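Local coordinates for protein putative poly(3-hydroxybutyrate) depolymerase LpqC (Bordetella parapertussis 12822, PDB 3D0K) that probably hydrolyses ester bonds of poly(3-hydroxybutyrate) or related substrates, as an enzyme of the alpha/beta-hydrolase type, at residues 140-145 with 164-169; 55-60 with 83-88; 208-213 with 259-264. All blocks are in the same frame, centred on the assembly; numbering follows the deposited sequence.

Overall arrangement
All three contacts pair parallel strands in one mixed sheet, and helix 273-286 packs on each. Along the chain interaction 2 closes before interaction 1 opens, and interaction 3 follows. Across the sheet, strand 84-89 is followed by 56-60, 142-147, 168-172, 209-213 and 262-266, so interaction 1 lies between the other two. Its centre is about 10 Å from that of interaction 2 and about 15 Å from that of interaction 3; probable backbone hydrogen bonds join it to both, Y143 to V58 and V169 to T209. Interactions 2 and 3, centres about 20 Å apart, do not touch. The strand order fits an alpha/beta hydrolase, with a probable triad of S148, D216 and H271 on loops beyond.

Interaction 1 of 3, residues 140-145 with 164-169; sequences EQVYLF and APFHAV
V142 O receives two backbone N-H groups from the 164-169 segment: H167 N at 2.9 Å, lying in the carbonyl plane, and A168 N by a weak, longer bond. The near-helical backbone of H167 (psi -35°) brings both donors to one oxygen before regular parallel pairing begins. From there L144 N bonds to A168 O at 2.9 Å, and Y143 pairs with A168 and L144 with V169. Near the start of the pairing a water accepts from V142 N and donates to E140 O and, at 2.9 Å, to P165 O, bridging the two segments.

On the Y143 side of the sheet, the imidazole of H167 and the phenol lie alongside each other as an offset edge-to-face pair, H167 giving its edge, with centroids 5.3 Å apart and planes at 68°. A168 adds its methyl, CB sitting 3.5 Å from Y143 CD2. On the other side the F166 ring is sandwiched: chi1 of 171° swings the L144 fork away from its own N and sets CD2 4.1 Å above one face near the rim, while P165 CB lies over the centre of the opposite face. L144 also runs side by side with V169, its CB 4.1 Å from V169 CG2.

The pair belongs to the beta-alpha-beta unit of strand 142-147, helix 149-160 and strand 168-172. V154 of that helix packs on L144 and V169, V124 and L128 of helix 122-133 on F166, and W284 and F285 of helix 273-286 on Y143.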
# COMPACT_ATOMS: atom_id res chain seq x y z
N GLU A 140 -8.49 10.38 11.30
CA GLU A 140 -9.76 10.53 10.61
C GLU A 140 -9.52 10.41 9.12
O GLU A 140 -10.31 9.81 8.43
CB GLU A 140 -10.32 11.93 10.85
CG GLU A 140 -11.85 11.99 11.00
CD GLU A 140 -12.29 11.63 12.41
OE1 GLU A 140 -11.41 11.25 13.21
OE2 GLU A 140 -13.51 11.72 12.72
N GLN A 141 -8.47 11.04 8.62
CA GLN A 141 -8.16 10.92 7.19
C GLN A 141 -6.81 10.25 6.99
O GLN A 141 -5.77 10.90 7.06
CB GLN A 141 -8.20 12.27 6.45
CG GLN A 141 -9.08 13.37 7.05
CD GLN A 141 -8.41 14.76 6.91
OE1 GLN A 141 -8.52 15.40 5.85
NE2 GLN A 141 -7.69 15.21 7.97
N VAL A 142 -6.83 8.96 6.72
CA VAL A 142 -5.61 8.24 6.53
C VAL A 142 -5.55 7.86 5.06
O VAL A 142 -6.50 7.34 4.51
CB VAL A 142 -5.56 6.97 7.41
CG1 VAL A 142 -4.33 6.16 7.08
CG2 VAL A 142 -5.65 7.30 8.90
N TYR A 143 -4.40 8.09 4.44
CA TYR A 143 -4.17 7.77 3.05
C TYR A 143 -3.14 6.63 2.95
O TYR A 143 -2.15 6.63 3.68
CB TYR A 143 -3.62 9.02 2.38
CG TYR A 143 -4.60 10.16 2.29
CD1 TYR A 143 -4.89 10.98 3.41
CD2 TYR A 143 -5.23 10.45 1.05
CE1 TYR A 143 -5.78 12.05 3.28
CE2 TYR A 143 -6.11 11.53 0.90
CZ TYR A 143 -6.38 12.32 2.03
OH TYR A 143 -7.24 13.36 1.95
N LEU A 144 -3.41 5.59 2.15
CA LEU A 144 -2.52 4.45 2.09
C LEU A 144 -1.98 4.38 0.63
O LEU A 144 -2.78 4.33 -0.32
CB LEU A 144 -3.30 3.19 2.42
CG LEU A 144 -2.54 1.87 2.17
CD1 LEU A 144 -1.25 1.84 3.06
CD2 LEU A 144 -3.44 0.66 2.50
N PHE A 145 -0.66 4.43 0.49
CA PHE A 145 0.01 4.39 -0.82
C PHE A 145 1.03 3.26 -0.83
O PHE A 145 1.71 3.02 0.17
CB PHE A 145 0.73 5.70 -1.06
CG PHE A 145 1.68 5.67 -2.25
CD1 PHE A 145 1.21 5.87 -3.55
CD2 PHE A 145 3.02 5.43 -2.05
CE1 PHE A 145 2.07 5.88 -4.62
CE2 PHE A 145 3.91 5.41 -3.11
CZ PHE A 145 3.43 5.64 -4.42
N ALA A 164 -12.40 0.36 7.19
CA ALA A 164 -12.72 1.50 8.07
C ALA A 164 -11.57 2.50 8.36
O ALA A 164 -11.81 3.72 8.35
CB ALA A 164 -13.48 1.05 9.42
N PRO A 165 -10.32 2.01 8.60
CA PRO A 165 -9.25 2.96 8.89
C PRO A 165 -8.85 3.89 7.71
O PRO A 165 -8.19 4.89 7.95
CB PRO A 165 -8.08 2.05 9.26
CG PRO A 165 -8.72 0.74 9.66
CD PRO A 165 -9.83 0.62 8.70
N PHE A 166 -9.23 3.55 6.47
CA PHE A 166 -8.65 4.19 5.30
C PHE A 166 -9.60 5.10 4.53
O PHE A 166 -10.66 4.66 4.06
CB PHE A 166 -8.06 3.13 4.35
CG PHE A 166 -7.18 2.14 5.06
CD1 PHE A 166 -7.66 0.86 5.40
CD2 PHE A 166 -5.90 2.52 5.46
CE1 PHE A 166 -6.84 -0.03 6.08
CE2 PHE A 166 -5.06 1.64 6.16
CZ PHE A 166 -5.53 0.34 6.46
N HIS A 167 -9.21 6.37 4.43
CA HIS A 167 -9.96 7.37 3.64
C HIS A 167 -9.72 7.31 2.11
O HIS A 167 -10.63 7.56 1.29
CB HIS A 167 -9.58 8.75 4.15
CG HIS A 167 -10.15 9.87 3.35
ND1 HIS A 167 -11.49 10.23 3.42
CD2 HIS A 167 -9.58 10.72 2.46
CE1 HIS A 167 -11.71 11.25 2.61
NE2 HIS A 167 -10.56 11.56 2.01
N ALA A 168 -8.49 6.99 1.73
CA ALA A 168 -8.10 6.88 0.31
C ALA A 168 -6.99 5.88 0.22
O ALA A 168 -6.16 5.77 1.14
CB ALA A 168 -7.63 8.24 -0.24
N VAL A 169 -6.92 5.15 -0.91
CA VAL A 169 -5.97 4.07 -1.11
C VAL A 169 -5.57 4.07 -2.60
O VAL A 169 -6.42 4.12 -3.49
CB VAL A 169 -6.55 2.67 -0.75
CG1 VAL A 169 -5.48 1.55 -1.04
CG2 VAL A 169 -7.01 2.64 0.75
O HOH W 1 -9.13 7.56 7.52

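Interaction 2 of 3, residues 55-60 with 83-88; sequences PVVVVQ and LLIVAP
P55 and L83 meet where two parallel strands begin, 56-60 and 84-88, neighbours joined through helices 67-73 and 75-81 in a sheet whose strand order fits an alpha/beta hydrolase. The L83 side chain leaves the backbone with CB 4.1 Å from P55 O. Rotation about chi1 (-47°) puts CG beside the backbone N and sets the fork between P55 and V57. CD2 touches the proline ring, 3.8 Å from P55 CB, while CD1 reaches along the strand to V57 CG2 at 4.1 Å. F285 of helix 273-286 packs on P55, V57 and L83 alike. On this same face I85 leans across to its partner, CD1 lying 3.9 Å from V57 CB.

The opposite face carries V56, V58, L84 and V86; V56 and L84 run side by side, and L128 and I131 of helix 122-133 pack on V58 and V86 respectively. Four nearly straight backbone bonds join the strands, from L84 N to P55 O, V57 N to L84 O, V86 N to V57 O and V59 N to V86 O. P88, having no N-H, cannot continue the series; instead its CD rests against V58 CG1, and a water donates to V59 O at 2.7 Å and to P88 O at 2.9 Å.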
# COMPACT_ATOMS: atom_id res chain seq x y z
N PRO A 55 -3.86 15.10 7.80
CA PRO A 55 -3.79 13.72 7.30
C PRO A 55 -2.52 12.89 7.70
O PRO A 55 -1.42 13.43 7.94
CB PRO A 55 -3.80 13.90 5.78
CG PRO A 55 -4.53 15.20 5.57
CD PRO A 55 -4.00 16.07 6.70
N VAL A 56 -2.68 11.56 7.73
CA VAL A 56 -1.57 10.63 7.93
C VAL A 56 -1.47 9.86 6.65
O VAL A 56 -2.48 9.42 6.15
CB VAL A 56 -1.88 9.64 9.04
CG1 VAL A 56 -0.77 8.55 9.13
CG2 VAL A 56 -2.10 10.46 10.35
N VAL A 57 -0.28 9.80 6.07
CA VAL A 57 -0.07 9.00 4.87
C VAL A 57 0.78 7.77 5.21
O VAL A 57 1.88 7.89 5.71
CB VAL A 57 0.59 9.84 3.75
CG1 VAL A 57 0.70 8.94 2.50
CG2 VAL A 57 -0.26 11.15 3.51
N VAL A 58 0.24 6.57 4.99
CA VAL A 58 1.00 5.33 5.22
C VAL A 58 1.64 5.03 3.84
O VAL A 58 0.95 5.00 2.84
CB VAL A 58 0.10 4.20 5.68
CG1 VAL A 58 0.87 2.89 5.85
CG2 VAL A 58 -0.61 4.58 7.05
N VAL A 59 2.95 4.85 3.80
CA VAL A 59 3.66 4.63 2.52
C VAL A 59 4.30 3.26 2.54
O VAL A 59 5.13 2.99 3.43
CB VAL A 59 4.72 5.74 2.32
CG1 VAL A 59 5.58 5.46 1.13
CG2 VAL A 59 4.06 7.11 2.21
N GLN A 60 3.99 2.40 1.57
CA GLN A 60 4.63 1.07 1.52
C GLN A 60 5.69 0.93 0.42
O GLN A 60 5.37 1.14 -0.73
CB GLN A 60 3.61 -0.03 1.39
CG GLN A 60 2.66 -0.15 2.59
CD GLN A 60 3.41 -0.56 3.86
OE1 GLN A 60 4.50 -1.20 3.79
NE2 GLN A 60 2.86 -0.22 5.01
N LEU A 83 1.50 16.79 6.39
CA LEU A 83 1.09 15.40 6.48
C LEU A 83 2.05 14.69 7.41
O LEU A 83 3.25 14.91 7.31
CB LEU A 83 1.26 14.74 5.10
CG LEU A 83 0.69 15.55 3.92
CD1 LEU A 83 1.11 14.93 2.60
CD2 LEU A 83 -0.83 15.64 4.07
N LEU A 84 1.53 13.73 8.19
CA LEU A 84 2.41 12.84 8.94
C LEU A 84 2.73 11.61 8.07
O LEU A 84 1.83 10.91 7.63
CB LEU A 84 1.71 12.41 10.22
CG LEU A 84 2.53 11.43 11.10
CD1 LEU A 84 3.78 12.15 11.66
CD2 LEU A 84 1.59 10.89 12.23
N ILE A 85 4.00 11.37 7.78
CA ILE A 85 4.38 10.24 6.92
C ILE A 85 4.82 9.04 7.74
O ILE A 85 5.70 9.19 8.60
CB ILE A 85 5.54 10.64 5.94
CG1 ILE A 85 5.16 11.90 5.14
CG2 ILE A 85 5.89 9.43 4.99
CD1 ILE A 85 3.81 11.86 4.37
N VAL A 86 4.21 7.87 7.50
CA VAL A 86 4.60 6.66 8.22
C VAL A 86 4.85 5.58 7.19
O VAL A 86 3.92 5.19 6.44
CB VAL A 86 3.45 6.16 9.14
CG1 VAL A 86 3.79 4.85 9.80
CG2 VAL A 86 3.12 7.24 10.23
N ALA A 87 6.09 5.08 7.17
CA ALA A 87 6.48 4.03 6.26
C ALA A 87 6.83 2.73 7.03
O ALA A 87 7.99 2.56 7.46
CB ALA A 87 7.62 4.49 5.39
N PRO A 88 5.82 1.85 7.23
CA PRO A 88 6.09 0.56 7.86
C PRO A 88 7.06 -0.20 6.97
O PRO A 88 6.76 -0.46 5.80
CB PRO A 88 4.71 -0.13 7.90
CG PRO A 88 3.68 1.04 7.79
CD PRO A 88 4.39 1.99 6.84
O HOH W 2 7.28 1.35 3.63

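Interaction 3 of 3, residues 208-213 with 259-264; sequences MTILAG and FGWQLQ
W261 turns one indole face toward M208, a selenomethionine: SE stands 5.5 Å from the centroid of the five-membered ring and only 16° off its normal, a distant Met-aromatic contact from above. F259 CE1 lies over the opposite face, toward the rim. The indole is further fixed by a hydrogen bond from NE1 to L203 O and by stacking with Y244 of helix 237-255. I210 crosses the indole obliquely, its CD1 3.9 Å from W261 CE3, and sends its other branch to L263, with CG2 3.7 Å from L263 CD1.

On the other face of the sheet, with T209, L211 and Q264, the side chains run alongside rather than across. T209 and Q264 point the same way, T209 CG2 lying 3.8 Å from Q264 CB. A near-trans chi1 (-166°) carries the L211 fork over, and CD1 comes within 3.4 Å of Q264 CG; L283 of helix 273-286 packs on both residues.

Four backbone bonds, from Q262 N to M208 O through to A212 N to Q264 O, hold the strands in regular parallel register. This is the last strand pair at the edge of the sheet, in an arrangement that fits an alpha/beta hydrolase, with the probable triad members D216 and H271 following strands 209-213 and 262-266.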
# COMPACT_ATOMS: atom_id res chain seq x y z
N MSE A 208 -10.64 2.56 -4.72
CA MSE A 208 -9.21 2.41 -4.78
C MSE A 208 -8.73 2.98 -6.11
O MSE A 208 -9.37 2.72 -7.10
CB MSE A 208 -8.86 0.89 -4.76
CG MSE A 208 -7.36 0.71 -4.81
SE MSE A 208 -6.95 -1.19 -4.35
CE MSE A 208 -8.09 -1.14 -2.79
N THR A 209 -7.60 3.71 -6.13
CA THR A 209 -6.94 4.13 -7.38
C THR A 209 -5.86 3.11 -7.71
O THR A 209 -5.01 2.75 -6.87
CB THR A 209 -6.26 5.52 -7.24
OG1 THR A 209 -7.23 6.48 -6.83
CG2 THR A 209 -5.63 6.00 -8.55
N ILE A 210 -5.87 2.65 -8.95
CA ILE A 210 -4.77 1.92 -9.49
C ILE A 210 -3.98 2.92 -10.27
O ILE A 210 -4.49 3.47 -11.27
CB ILE A 210 -5.24 0.80 -10.40
CG1 ILE A 210 -6.15 -0.16 -9.59
CG2 ILE A 210 -4.03 0.15 -11.09
CD1 ILE A 210 -7.13 -0.95 -10.59
N LEU A 211 -2.75 3.23 -9.81
CA LEU A 211 -1.97 4.29 -10.45
C LEU A 211 -0.88 3.63 -11.29
O LEU A 211 -0.00 2.92 -10.75
CB LEU A 211 -1.35 5.22 -9.44
CG LEU A 211 -0.76 6.56 -9.83
CD1 LEU A 211 -1.81 7.54 -10.46
CD2 LEU A 211 -0.13 7.27 -8.58
N ALA A 212 -0.95 3.84 -12.60
CA ALA A 212 -0.11 3.08 -13.54
C ALA A 212 0.70 4.01 -14.46
O ALA A 212 0.12 4.77 -15.23
CB ALA A 212 -0.98 2.08 -14.35
N GLY A 213 2.03 3.94 -14.39
CA GLY A 213 2.88 4.72 -15.30
C GLY A 213 2.84 4.07 -16.66
O GLY A 213 3.01 2.84 -16.78
N PHE A 259 -19.08 -0.80 -8.26
CA PHE A 259 -17.66 -0.90 -8.57
C PHE A 259 -17.02 0.48 -8.44
O PHE A 259 -17.39 1.40 -9.17
CB PHE A 259 -17.49 -1.39 -9.99
CG PHE A 259 -16.06 -1.52 -10.44
CD1 PHE A 259 -15.21 -2.46 -9.82
CD2 PHE A 259 -15.60 -0.81 -11.56
CE1 PHE A 259 -13.91 -2.61 -10.26
CE2 PHE A 259 -14.26 -0.97 -12.02
CZ PHE A 259 -13.44 -1.86 -11.39
N GLY A 260 -16.07 0.60 -7.52
CA GLY A 260 -15.50 1.89 -7.11
C GLY A 260 -14.11 2.17 -7.65
O GLY A 260 -13.62 3.31 -7.52
N TRP A 261 -13.46 1.18 -8.26
CA TRP A 261 -12.03 1.38 -8.64
C TRP A 261 -11.88 2.42 -9.73
O TRP A 261 -12.79 2.61 -10.53
CB TRP A 261 -11.36 0.09 -9.09
CG TRP A 261 -11.40 -1.05 -8.16
CD1 TRP A 261 -11.87 -1.09 -6.82
CD2 TRP A 261 -10.90 -2.35 -8.44
NE1 TRP A 261 -11.69 -2.37 -6.32
CE2 TRP A 261 -11.09 -3.15 -7.28
CE3 TRP A 261 -10.30 -2.93 -9.59
CZ2 TRP A 261 -10.73 -4.51 -7.23
CZ3 TRP A 261 -9.91 -4.28 -9.53
CH2 TRP A 261 -10.14 -5.06 -8.37
N GLN A 262 -10.74 3.11 -9.73
CA GLN A 262 -10.39 4.01 -10.80
C GLN A 262 -9.00 3.64 -11.27
O GLN A 262 -8.10 3.45 -10.44
CB GLN A 262 -10.39 5.46 -10.29
CG GLN A 262 -11.61 5.80 -9.41
CD GLN A 262 -12.75 6.52 -10.16
OE1 GLN A 262 -13.22 7.58 -9.70
NE2 GLN A 262 -13.18 5.97 -11.30
N LEU A 263 -8.85 3.54 -12.57
CA LEU A 263 -7.56 3.37 -13.22
C LEU A 263 -7.00 4.73 -13.64
O LEU A 263 -7.58 5.43 -14.49
CB LEU A 263 -7.68 2.42 -14.42
CG LEU A 263 -6.35 2.22 -15.20
CD1 LEU A 263 -5.29 1.47 -14.34
CD2 LEU A 263 -6.52 1.48 -16.55
N GLN A 264 -5.88 5.14 -13.07
CA GLN A 264 -5.33 6.45 -13.41
C GLN A 264 -3.99 6.26 -14.09
O GLN A 264 -3.03 5.85 -13.45
CB GLN A 264 -5.20 7.31 -12.12
CG GLN A 264 -4.46 8.62 -12.38
CD GLN A 264 -5.26 9.56 -13.26
OE1 GLN A 264 -4.90 9.83 -14.43
NE2 GLN A 264 -6.34 10.08 -12.71